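GH3 beta-N-acetylglucosaminidase (Paenibacillaceae, PDB 6K5J) probably hydrolyses terminal beta-linked N-acetylglucosamine residues, acting as a family 3 glycoside hydrolase (EC 3.2.1.52). Local coordinates at residues A135-I149 with A179-D193. Sequence-based numbering, arbitrary orientation.
Sequences APSLDINNNPGNPVI and ATVKHFPGHGDTGED. With NAG (2-acetamido-2-deoxy-beta-D-glucopyranose), chain B.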
loop_
_atom_site.group_PDB
_atom_site.type_symbol
_atom_site.label_atom_id
_atom_site.label_comp_id
_atom_site.label_asym_id
_atom_site.label_seq_id
_atom_site.Cartn_x
_atom_site.Cartn_y
_atom_site.Cartn_z
ATOM N N ALA A 135 2.647 2.710 6.148
ATOM C CA ALA A 135 1.197 2.598 6.136
ATOM C C ALA A 135 0.671 3.278 7.394
ATOM O O ALA A 135 1.398 3.373 8.387
ATOM C CB ALA A 135 0.751 1.126 6.085
ATOM N N PRO A 136 -0.592 3.746 7.384
ATOM C CA PRO A 136 -1.558 3.648 6.289
ATOM C C PRO A 136 -1.463 4.805 5.296
ATOM O O PRO A 136 -1.055 5.908 5.662
ATOM C CB PRO A 136 -2.907 3.695 7.015
ATOM C CG PRO A 136 -2.645 4.650 8.159
ATOM C CD PRO A 136 -1.183 4.398 8.570
ATOM N N SER A 137 -1.854 4.550 4.051
ATOM C CA SER A 137 -2.198 5.658 3.170
ATOM C C SER A 137 -3.381 6.430 3.744
ATOM O O SER A 137 -4.421 5.844 4.060
ATOM C CB SER A 137 -2.557 5.147 1.778
ATOM O OG SER A 137 -3.178 6.174 1.010
ATOM N N LEU A 138 -3.214 7.750 3.880
ATOM C CA LEU A 138 -4.309 8.667 4.156
ATOM C C LEU A 138 -4.711 9.442 2.911
ATOM O O LEU A 138 -5.360 10.491 3.014
ATOM C CB LEU A 138 -3.933 9.633 5.287
ATOM C CG LEU A 138 -3.662 8.978 6.646
ATOM C CD1 LEU A 138 -3.478 10.063 7.717
ATOM C CD2 LEU A 138 -4.803 8.026 7.028
ATOM N N ASP A 139 -4.322 8.956 1.736
ATOM C CA ASP A 139 -4.756 9.593 0.503
ATOM C C ASP A 139 -6.258 9.403 0.322
ATOM O O ASP A 139 -6.825 8.372 0.696
ATOM C CB ASP A 139 -3.984 9.028 -0.687
ATOM C CG ASP A 139 -2.471 9.085 -0.486
ATOM O OD1 ASP A 139 -1.929 10.197 -0.285
ATOM O OD2 ASP A 139 -1.821 8.021 -0.529
ATOM N N ILE A 140 -6.906 10.424 -0.233
ATOM C CA ILE A 140 -8.351 10.440 -0.434
ATOM C C ILE A 140 -8.585 10.325 -1.934
ATOM O O ILE A 140 -8.318 11.274 -2.687
ATOM C CB ILE A 140 -8.999 11.713 0.139
ATOM C CG1 ILE A 140 -8.743 11.832 1.644
ATOM C CG2 ILE A 140 -10.510 11.717 -0.119
ATOM C CD1 ILE A 140 -8.858 13.276 2.180
ATOM N N ASN A 141 -9.067 9.164 -2.380
ATOM C CA ASN A 141 -9.180 8.877 -3.813
ATOM C C ASN A 141 -10.491 9.455 -4.345
ATOM O O ASN A 141 -11.474 8.754 -4.591
ATOM C CB ASN A 141 -9.088 7.379 -4.075
ATOM C CG ASN A 141 -8.643 7.064 -5.488
ATOM O OD1 ASN A 141 -7.445 6.967 -5.769
ATOM N ND2 ASN A 141 -9.606 6.895 -6.389
ATOM N N ASN A 142 -10.497 10.780 -4.494
ATOM C CA ASN A 142 -11.633 11.516 -5.040
ATOM C C ASN A 142 -11.592 11.597 -6.562
ATOM O O ASN A 142 -12.496 12.186 -7.163
ATOM C CB ASN A 142 -11.660 12.933 -4.469
ATOM C CG ASN A 142 -10.454 13.722 -4.887
ATOM O OD1 ASN A 142 -9.331 13.359 -4.556
ATOM N ND2 ASN A 142 -10.665 14.776 -5.668
ATOM N N ASN A 143 -10.554 11.052 -7.184
ATOM C CA ASN A 143 -10.430 11.003 -8.641
ATOM C C ASN A 143 -10.457 9.552 -9.097
ATOM O O ASN A 143 -9.479 8.819 -8.859
ATOM C CB ASN A 143 -9.132 11.672 -9.089
ATOM C CG ASN A 143 -8.929 11.606 -10.590
ATOM O OD1 ASN A 143 -9.820 11.192 -11.340
ATOM N ND2 ASN A 143 -7.763 12.043 -11.041
ATOM N N PRO A 144 -11.513 9.091 -9.775
ATOM C CA PRO A 144 -11.568 7.665 -10.149
ATOM C C PRO A 144 -10.483 7.262 -11.130
ATOM O O PRO A 144 -10.133 6.074 -11.187
ATOM C CB PRO A 144 -12.978 7.502 -10.748
ATOM C CG PRO A 144 -13.373 8.894 -11.198
ATOM C CD PRO A 144 -12.685 9.852 -10.247
ATOM N N GLY A 145 -9.914 8.218 -11.871
ATOM C CA GLY A 145 -8.787 7.994 -12.759
ATOM C C GLY A 145 -7.432 7.859 -12.095
ATOM O O GLY A 145 -6.452 7.591 -12.794
ATOM N N ASN A 146 -7.336 8.024 -10.778
ATOM C CA ASN A 146 -6.034 7.995 -10.113
ATOM C C ASN A 146 -5.314 6.678 -10.413
ATOM O O ASN A 146 -5.830 5.603 -10.067
ATOM C CB ASN A 146 -6.191 8.183 -8.607
ATOM C CG ASN A 146 -4.850 8.397 -7.904
ATOM O OD1 ASN A 146 -3.869 7.698 -8.171
ATOM N ND2 ASN A 146 -4.806 9.376 -7.012
ATOM N N PRO A 147 -4.152 6.709 -11.070
ATOM C CA PRO A 147 -3.506 5.464 -11.500
ATOM C C PRO A 147 -2.594 4.824 -10.468
ATOM O O PRO A 147 -2.079 3.733 -10.732
ATOM C CB PRO A 147 -2.681 5.921 -12.709
ATOM C CG PRO A 147 -2.220 7.301 -12.301
ATOM C CD PRO A 147 -3.423 7.902 -11.555
ATOM N N VAL A 148 -2.364 5.458 -9.322
ATOM C CA VAL A 148 -1.412 4.931 -8.355
ATOM C C VAL A 148 -2.026 4.675 -6.980
ATOM O O VAL A 148 -1.516 3.811 -6.243
ATOM C CB VAL A 148 -0.179 5.859 -8.237
ATOM C CG1 VAL A 148 -0.577 7.228 -7.746
ATOM C CG2 VAL A 148 0.906 5.242 -7.334
ATOM N N ILE A 149 -3.118 5.343 -6.613
ATOM C CA ILE A 149 -3.740 5.116 -5.309
ATOM C C ILE A 149 -4.859 4.084 -5.456
ATOM O O ILE A 149 -4.654 2.902 -5.161
ATOM C CB ILE A 149 -4.230 6.445 -4.700
ATOM C CG1 ILE A 149 -3.071 7.448 -4.630
ATOM C CG2 ILE A 149 -4.856 6.230 -3.295
ATOM C CD1 ILE A 149 -1.824 6.960 -3.831
ATOM N N ALA A 179 3.843 3.647 12.701
ATOM C CA ALA A 179 3.029 3.934 11.529
ATOM C C ALA A 179 3.599 5.123 10.769
ATOM O O ALA A 179 4.153 6.056 11.357
ATOM C CB ALA A 179 1.580 4.226 11.928
ATOM N N THR A 180 3.437 5.090 9.445
ATOM C CA THR A 180 3.906 6.153 8.557
ATOM C C THR A 180 2.739 6.541 7.658
ATOM O O THR A 180 2.494 5.878 6.643
ATOM C CB THR A 180 5.102 5.713 7.709
ATOM O OG1 THR A 180 6.105 5.121 8.532
ATOM C CG2 THR A 180 5.715 6.925 6.954
ATOM N N VAL A 181 2.021 7.611 8.006
ATOM C CA VAL A 181 0.918 8.032 7.149
ATOM C C VAL A 181 1.477 8.655 5.875
ATOM O O VAL A 181 2.490 9.366 5.903
ATOM C CB VAL A 181 -0.031 8.983 7.902
ATOM C CG1 VAL A 181 -0.742 8.201 9.001
ATOM C CG2 VAL A 181 0.720 10.187 8.490
ATOM N N LYS A 182 0.817 8.387 4.743
ATOM C CA LYS A 182 1.340 8.779 3.438
ATOM C C LYS A 182 0.158 9.042 2.506
ATOM O O LYS A 182 -0.951 8.569 2.755
ATOM C CB LYS A 182 2.290 7.689 2.895
ATOM C CG LYS A 182 1.610 6.338 2.550
ATOM C CD LYS A 182 2.673 5.273 2.175
ATOM C CE LYS A 182 2.035 3.994 1.593
ATOM N NZ LYS A 182 3.086 2.927 1.359
ATOM N N HIS A 183 0.367 9.825 1.441
ATOM C CA HIS A 183 1.591 10.506 1.039
ATOM C C HIS A 183 1.347 12.016 1.157
ATOM O O HIS A 183 0.621 12.599 0.339
ATOM C CB HIS A 183 1.964 10.155 -0.412
ATOM C CG HIS A 183 2.081 8.681 -0.690
ATOM N ND1 HIS A 183 0.985 7.867 -0.898
ATOM C CD2 HIS A 183 3.169 7.882 -0.812
ATOM C CE1 HIS A 183 1.393 6.633 -1.140
ATOM N NE2 HIS A 183 2.715 6.613 -1.090
ATOM N N PHE A 184 1.961 12.640 2.157
ATOM C CA PHE A 184 1.611 14.009 2.528
ATOM C C PHE A 184 2.062 15.001 1.452
ATOM O O PHE A 184 3.181 14.898 0.946
ATOM C CB PHE A 184 2.259 14.356 3.877
ATOM C CG PHE A 184 1.940 15.743 4.369
ATOM C CD1 PHE A 184 2.750 16.819 4.029
ATOM C CD2 PHE A 184 0.841 15.969 5.183
ATOM C CE1 PHE A 184 2.457 18.106 4.476
ATOM C CE2 PHE A 184 0.539 17.249 5.650
ATOM C CZ PHE A 184 1.345 18.322 5.290
ATOM N N PRO A 185 1.241 16.024 1.131
ATOM C CA PRO A 185 -0.047 16.357 1.757
ATOM C C PRO A 185 -1.278 15.709 1.116
ATOM O O PRO A 185 -2.388 16.158 1.382
ATOM C CB PRO A 185 -0.119 17.886 1.602
ATOM C CG PRO A 185 0.610 18.150 0.316
ATOM C CD PRO A 185 1.732 17.118 0.272
ATOM N N GLY A 186 -1.101 14.678 0.290
ATOM C CA GLY A 186 -2.263 13.983 -0.234
ATOM C C GLY A 186 -2.168 13.708 -1.720
ATOM O O GLY A 186 -2.198 14.635 -2.527
ATOM N N HIS A 187 -2.081 12.430 -2.081
ATOM C CA HIS A 187 -1.867 11.962 -3.445
ATOM C C HIS A 187 -3.159 11.511 -4.125
ATOM O O HIS A 187 -3.108 11.044 -5.265
ATOM C CB HIS A 187 -0.849 10.801 -3.418
ATOM C CG HIS A 187 0.010 10.676 -4.646
ATOM N ND1 HIS A 187 -0.502 10.659 -5.931
ATOM C CD2 HIS A 187 1.351 10.493 -4.776
ATOM C CE1 HIS A 187 0.486 10.506 -6.796
ATOM N NE2 HIS A 187 1.621 10.407 -6.125
ATOM N N GLY A 188 -4.315 11.652 -3.467
ATOM C CA GLY A 188 -5.535 11.015 -3.951
ATOM C C GLY A 188 -6.150 11.651 -5.186
ATOM O O GLY A 188 -6.901 10.981 -5.908
ATOM N N ASP A 189 -5.856 12.921 -5.449
ATOM C CA ASP A 189 -6.467 13.647 -6.561
ATOM C C ASP A 189 -5.713 13.468 -7.875
ATOM O O ASP A 189 -6.274 13.768 -8.936
ATOM C CB ASP A 189 -6.564 15.148 -6.189
ATOM C CG ASP A 189 -7.269 15.998 -7.251
ATOM O OD1 ASP A 189 -8.511 16.002 -7.283
ATOM O OD2 ASP A 189 -6.575 16.693 -8.029
ATOM N N THR A 190 -4.492 12.930 -7.845
ATOM C CA THR A 190 -3.615 12.975 -9.012
ATOM C C THR A 190 -4.137 12.091 -10.132
ATOM O O THR A 190 -4.506 10.934 -9.906
ATOM C CB THR A 190 -2.192 12.530 -8.652
ATOM O OG1 THR A 190 -2.216 11.194 -8.120
ATOM C CG2 THR A 190 -1.552 13.490 -7.651
ATOM N N GLY A 191 -4.149 12.631 -11.351
ATOM C CA GLY A 191 -4.328 11.805 -12.527
ATOM C C GLY A 191 -3.058 11.192 -13.064
ATOM O O GLY A 191 -3.100 10.401 -14.010
ATOM N N GLU A 192 -1.913 11.533 -12.479
ATOM C CA GLU A 192 -0.628 11.009 -12.906
ATOM C C GLU A 192 0.071 10.316 -11.745
ATOM O O GLU A 192 -0.201 10.587 -10.576
ATOM C CB GLU A 192 0.260 12.119 -13.463
ATOM C CG GLU A 192 -0.262 12.698 -14.767
ATOM C CD GLU A 192 0.761 13.593 -15.416
ATOM O OE1 GLU A 192 0.862 14.764 -14.993
ATOM O OE2 GLU A 192 1.474 13.114 -16.326
ATOM N N ASP A 193 0.988 9.421 -12.097
ATOM C CA ASP A 193 1.660 8.542 -11.149
ATOM C C ASP A 193 3.059 9.090 -10.901
ATOM O O ASP A 193 3.838 9.259 -11.846
ATOM C CB ASP A 193 1.708 7.115 -11.707
ATOM C CG ASP A 193 2.362 6.121 -10.766
ATOM O OD1 ASP A 193 2.982 6.533 -9.759
ATOM O OD2 ASP A 193 2.269 4.906 -11.052
HETATM C C1 NAG B . 6.917 4.440 -3.470
HETATM C C2 NAG B . 5.439 4.452 -3.005
HETATM C C3 NAG B . 5.335 4.409 -1.470
HETATM C C4 NAG B . 6.220 3.319 -0.881
HETATM C C5 NAG B . 7.642 3.510 -1.378
HETATM C C6 NAG B . 8.618 2.478 -0.858
HETATM C C7 NAG B . 3.584 5.624 -4.139
HETATM C C8 NAG B . 3.055 6.963 -4.574
HETATM N N2 NAG B . 4.770 5.639 -3.520
HETATM O O1 NAG B . 6.936 4.183 -4.834
HETATM O O3 NAG B . 3.983 4.185 -1.080
HETATM O O4 NAG B . 6.196 3.378 0.540
HETATM O O5 NAG B . 7.635 3.393 -2.804
HETATM O O6 NAG B . 8.375 1.199 -1.429
HETATM O O7 NAG B . 2.956 4.583 -4.320
HETATM O O HOH W 1 -5.441 12.785 -1.031
#
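Asp139 and His183 meet through their flat groups: His183 ND1 donates to the syn lone pair of Asp139 OD2 at 2.8 Å, and the carboxylate and ring planes lie only 7° apart. The same oxygen also accepts from Ser137 OG, above its plane. Asp139 OD1 takes two backbone donors from opposite faces, His183 N at 2.9 Å in an almost straight bond (179°) and His187 N. Four bonds thus fix the carboxylate, which in turn helps to fix the rotation of the His183 ring.

In the TIM-barrel domain, the loop leaving strand 132-133 runs on beside strand 178-184, with one bridge, Ser137 with Lys182. Thr180 N donates to Ala135 O, Lys182 N to Pro136 O, and Leu138 N to Lys182 O, the last at 2.7 Å. Beside these bonds, Leu138 CD1 packs on Val181 CG1 at 3.5 Å, while helix 158-174 covers Val181 through Val169.

Farther along, amides tie loop to loop. With CG anti to the backbone N (chi1 -170°), Asn146 extends ND2 to both His187 O and Gly188 O, each close to its amide plane, and its OD1 accepts from Val148 N and Ile149 N. Asn142 ND2 reaches the anti lone pair of Asp189 OD1 at 3.0 Å; that carboxylate also meets Arg207 and His203. One water accepts from Ile140 N and Gly188 N.

At the sugar, His183 NE2 and NAG O3 are hydrogen-bonded at 2.7 Å, and Lys182 NZ donates to the same oxygen (2.9 Å), while NAG C8 sits over one face of the imidazole. Lys182 NZ is also held by Phe134 O and by a salt bridge to Glu85.

Asp139 is therefore the second-shell residue behind His183, its carboxylate held from behind by Ser137 OG and His187 N, consistent with Asp139 orienting His183 toward the sugar; the carboxylate would probably polarise that imidazole.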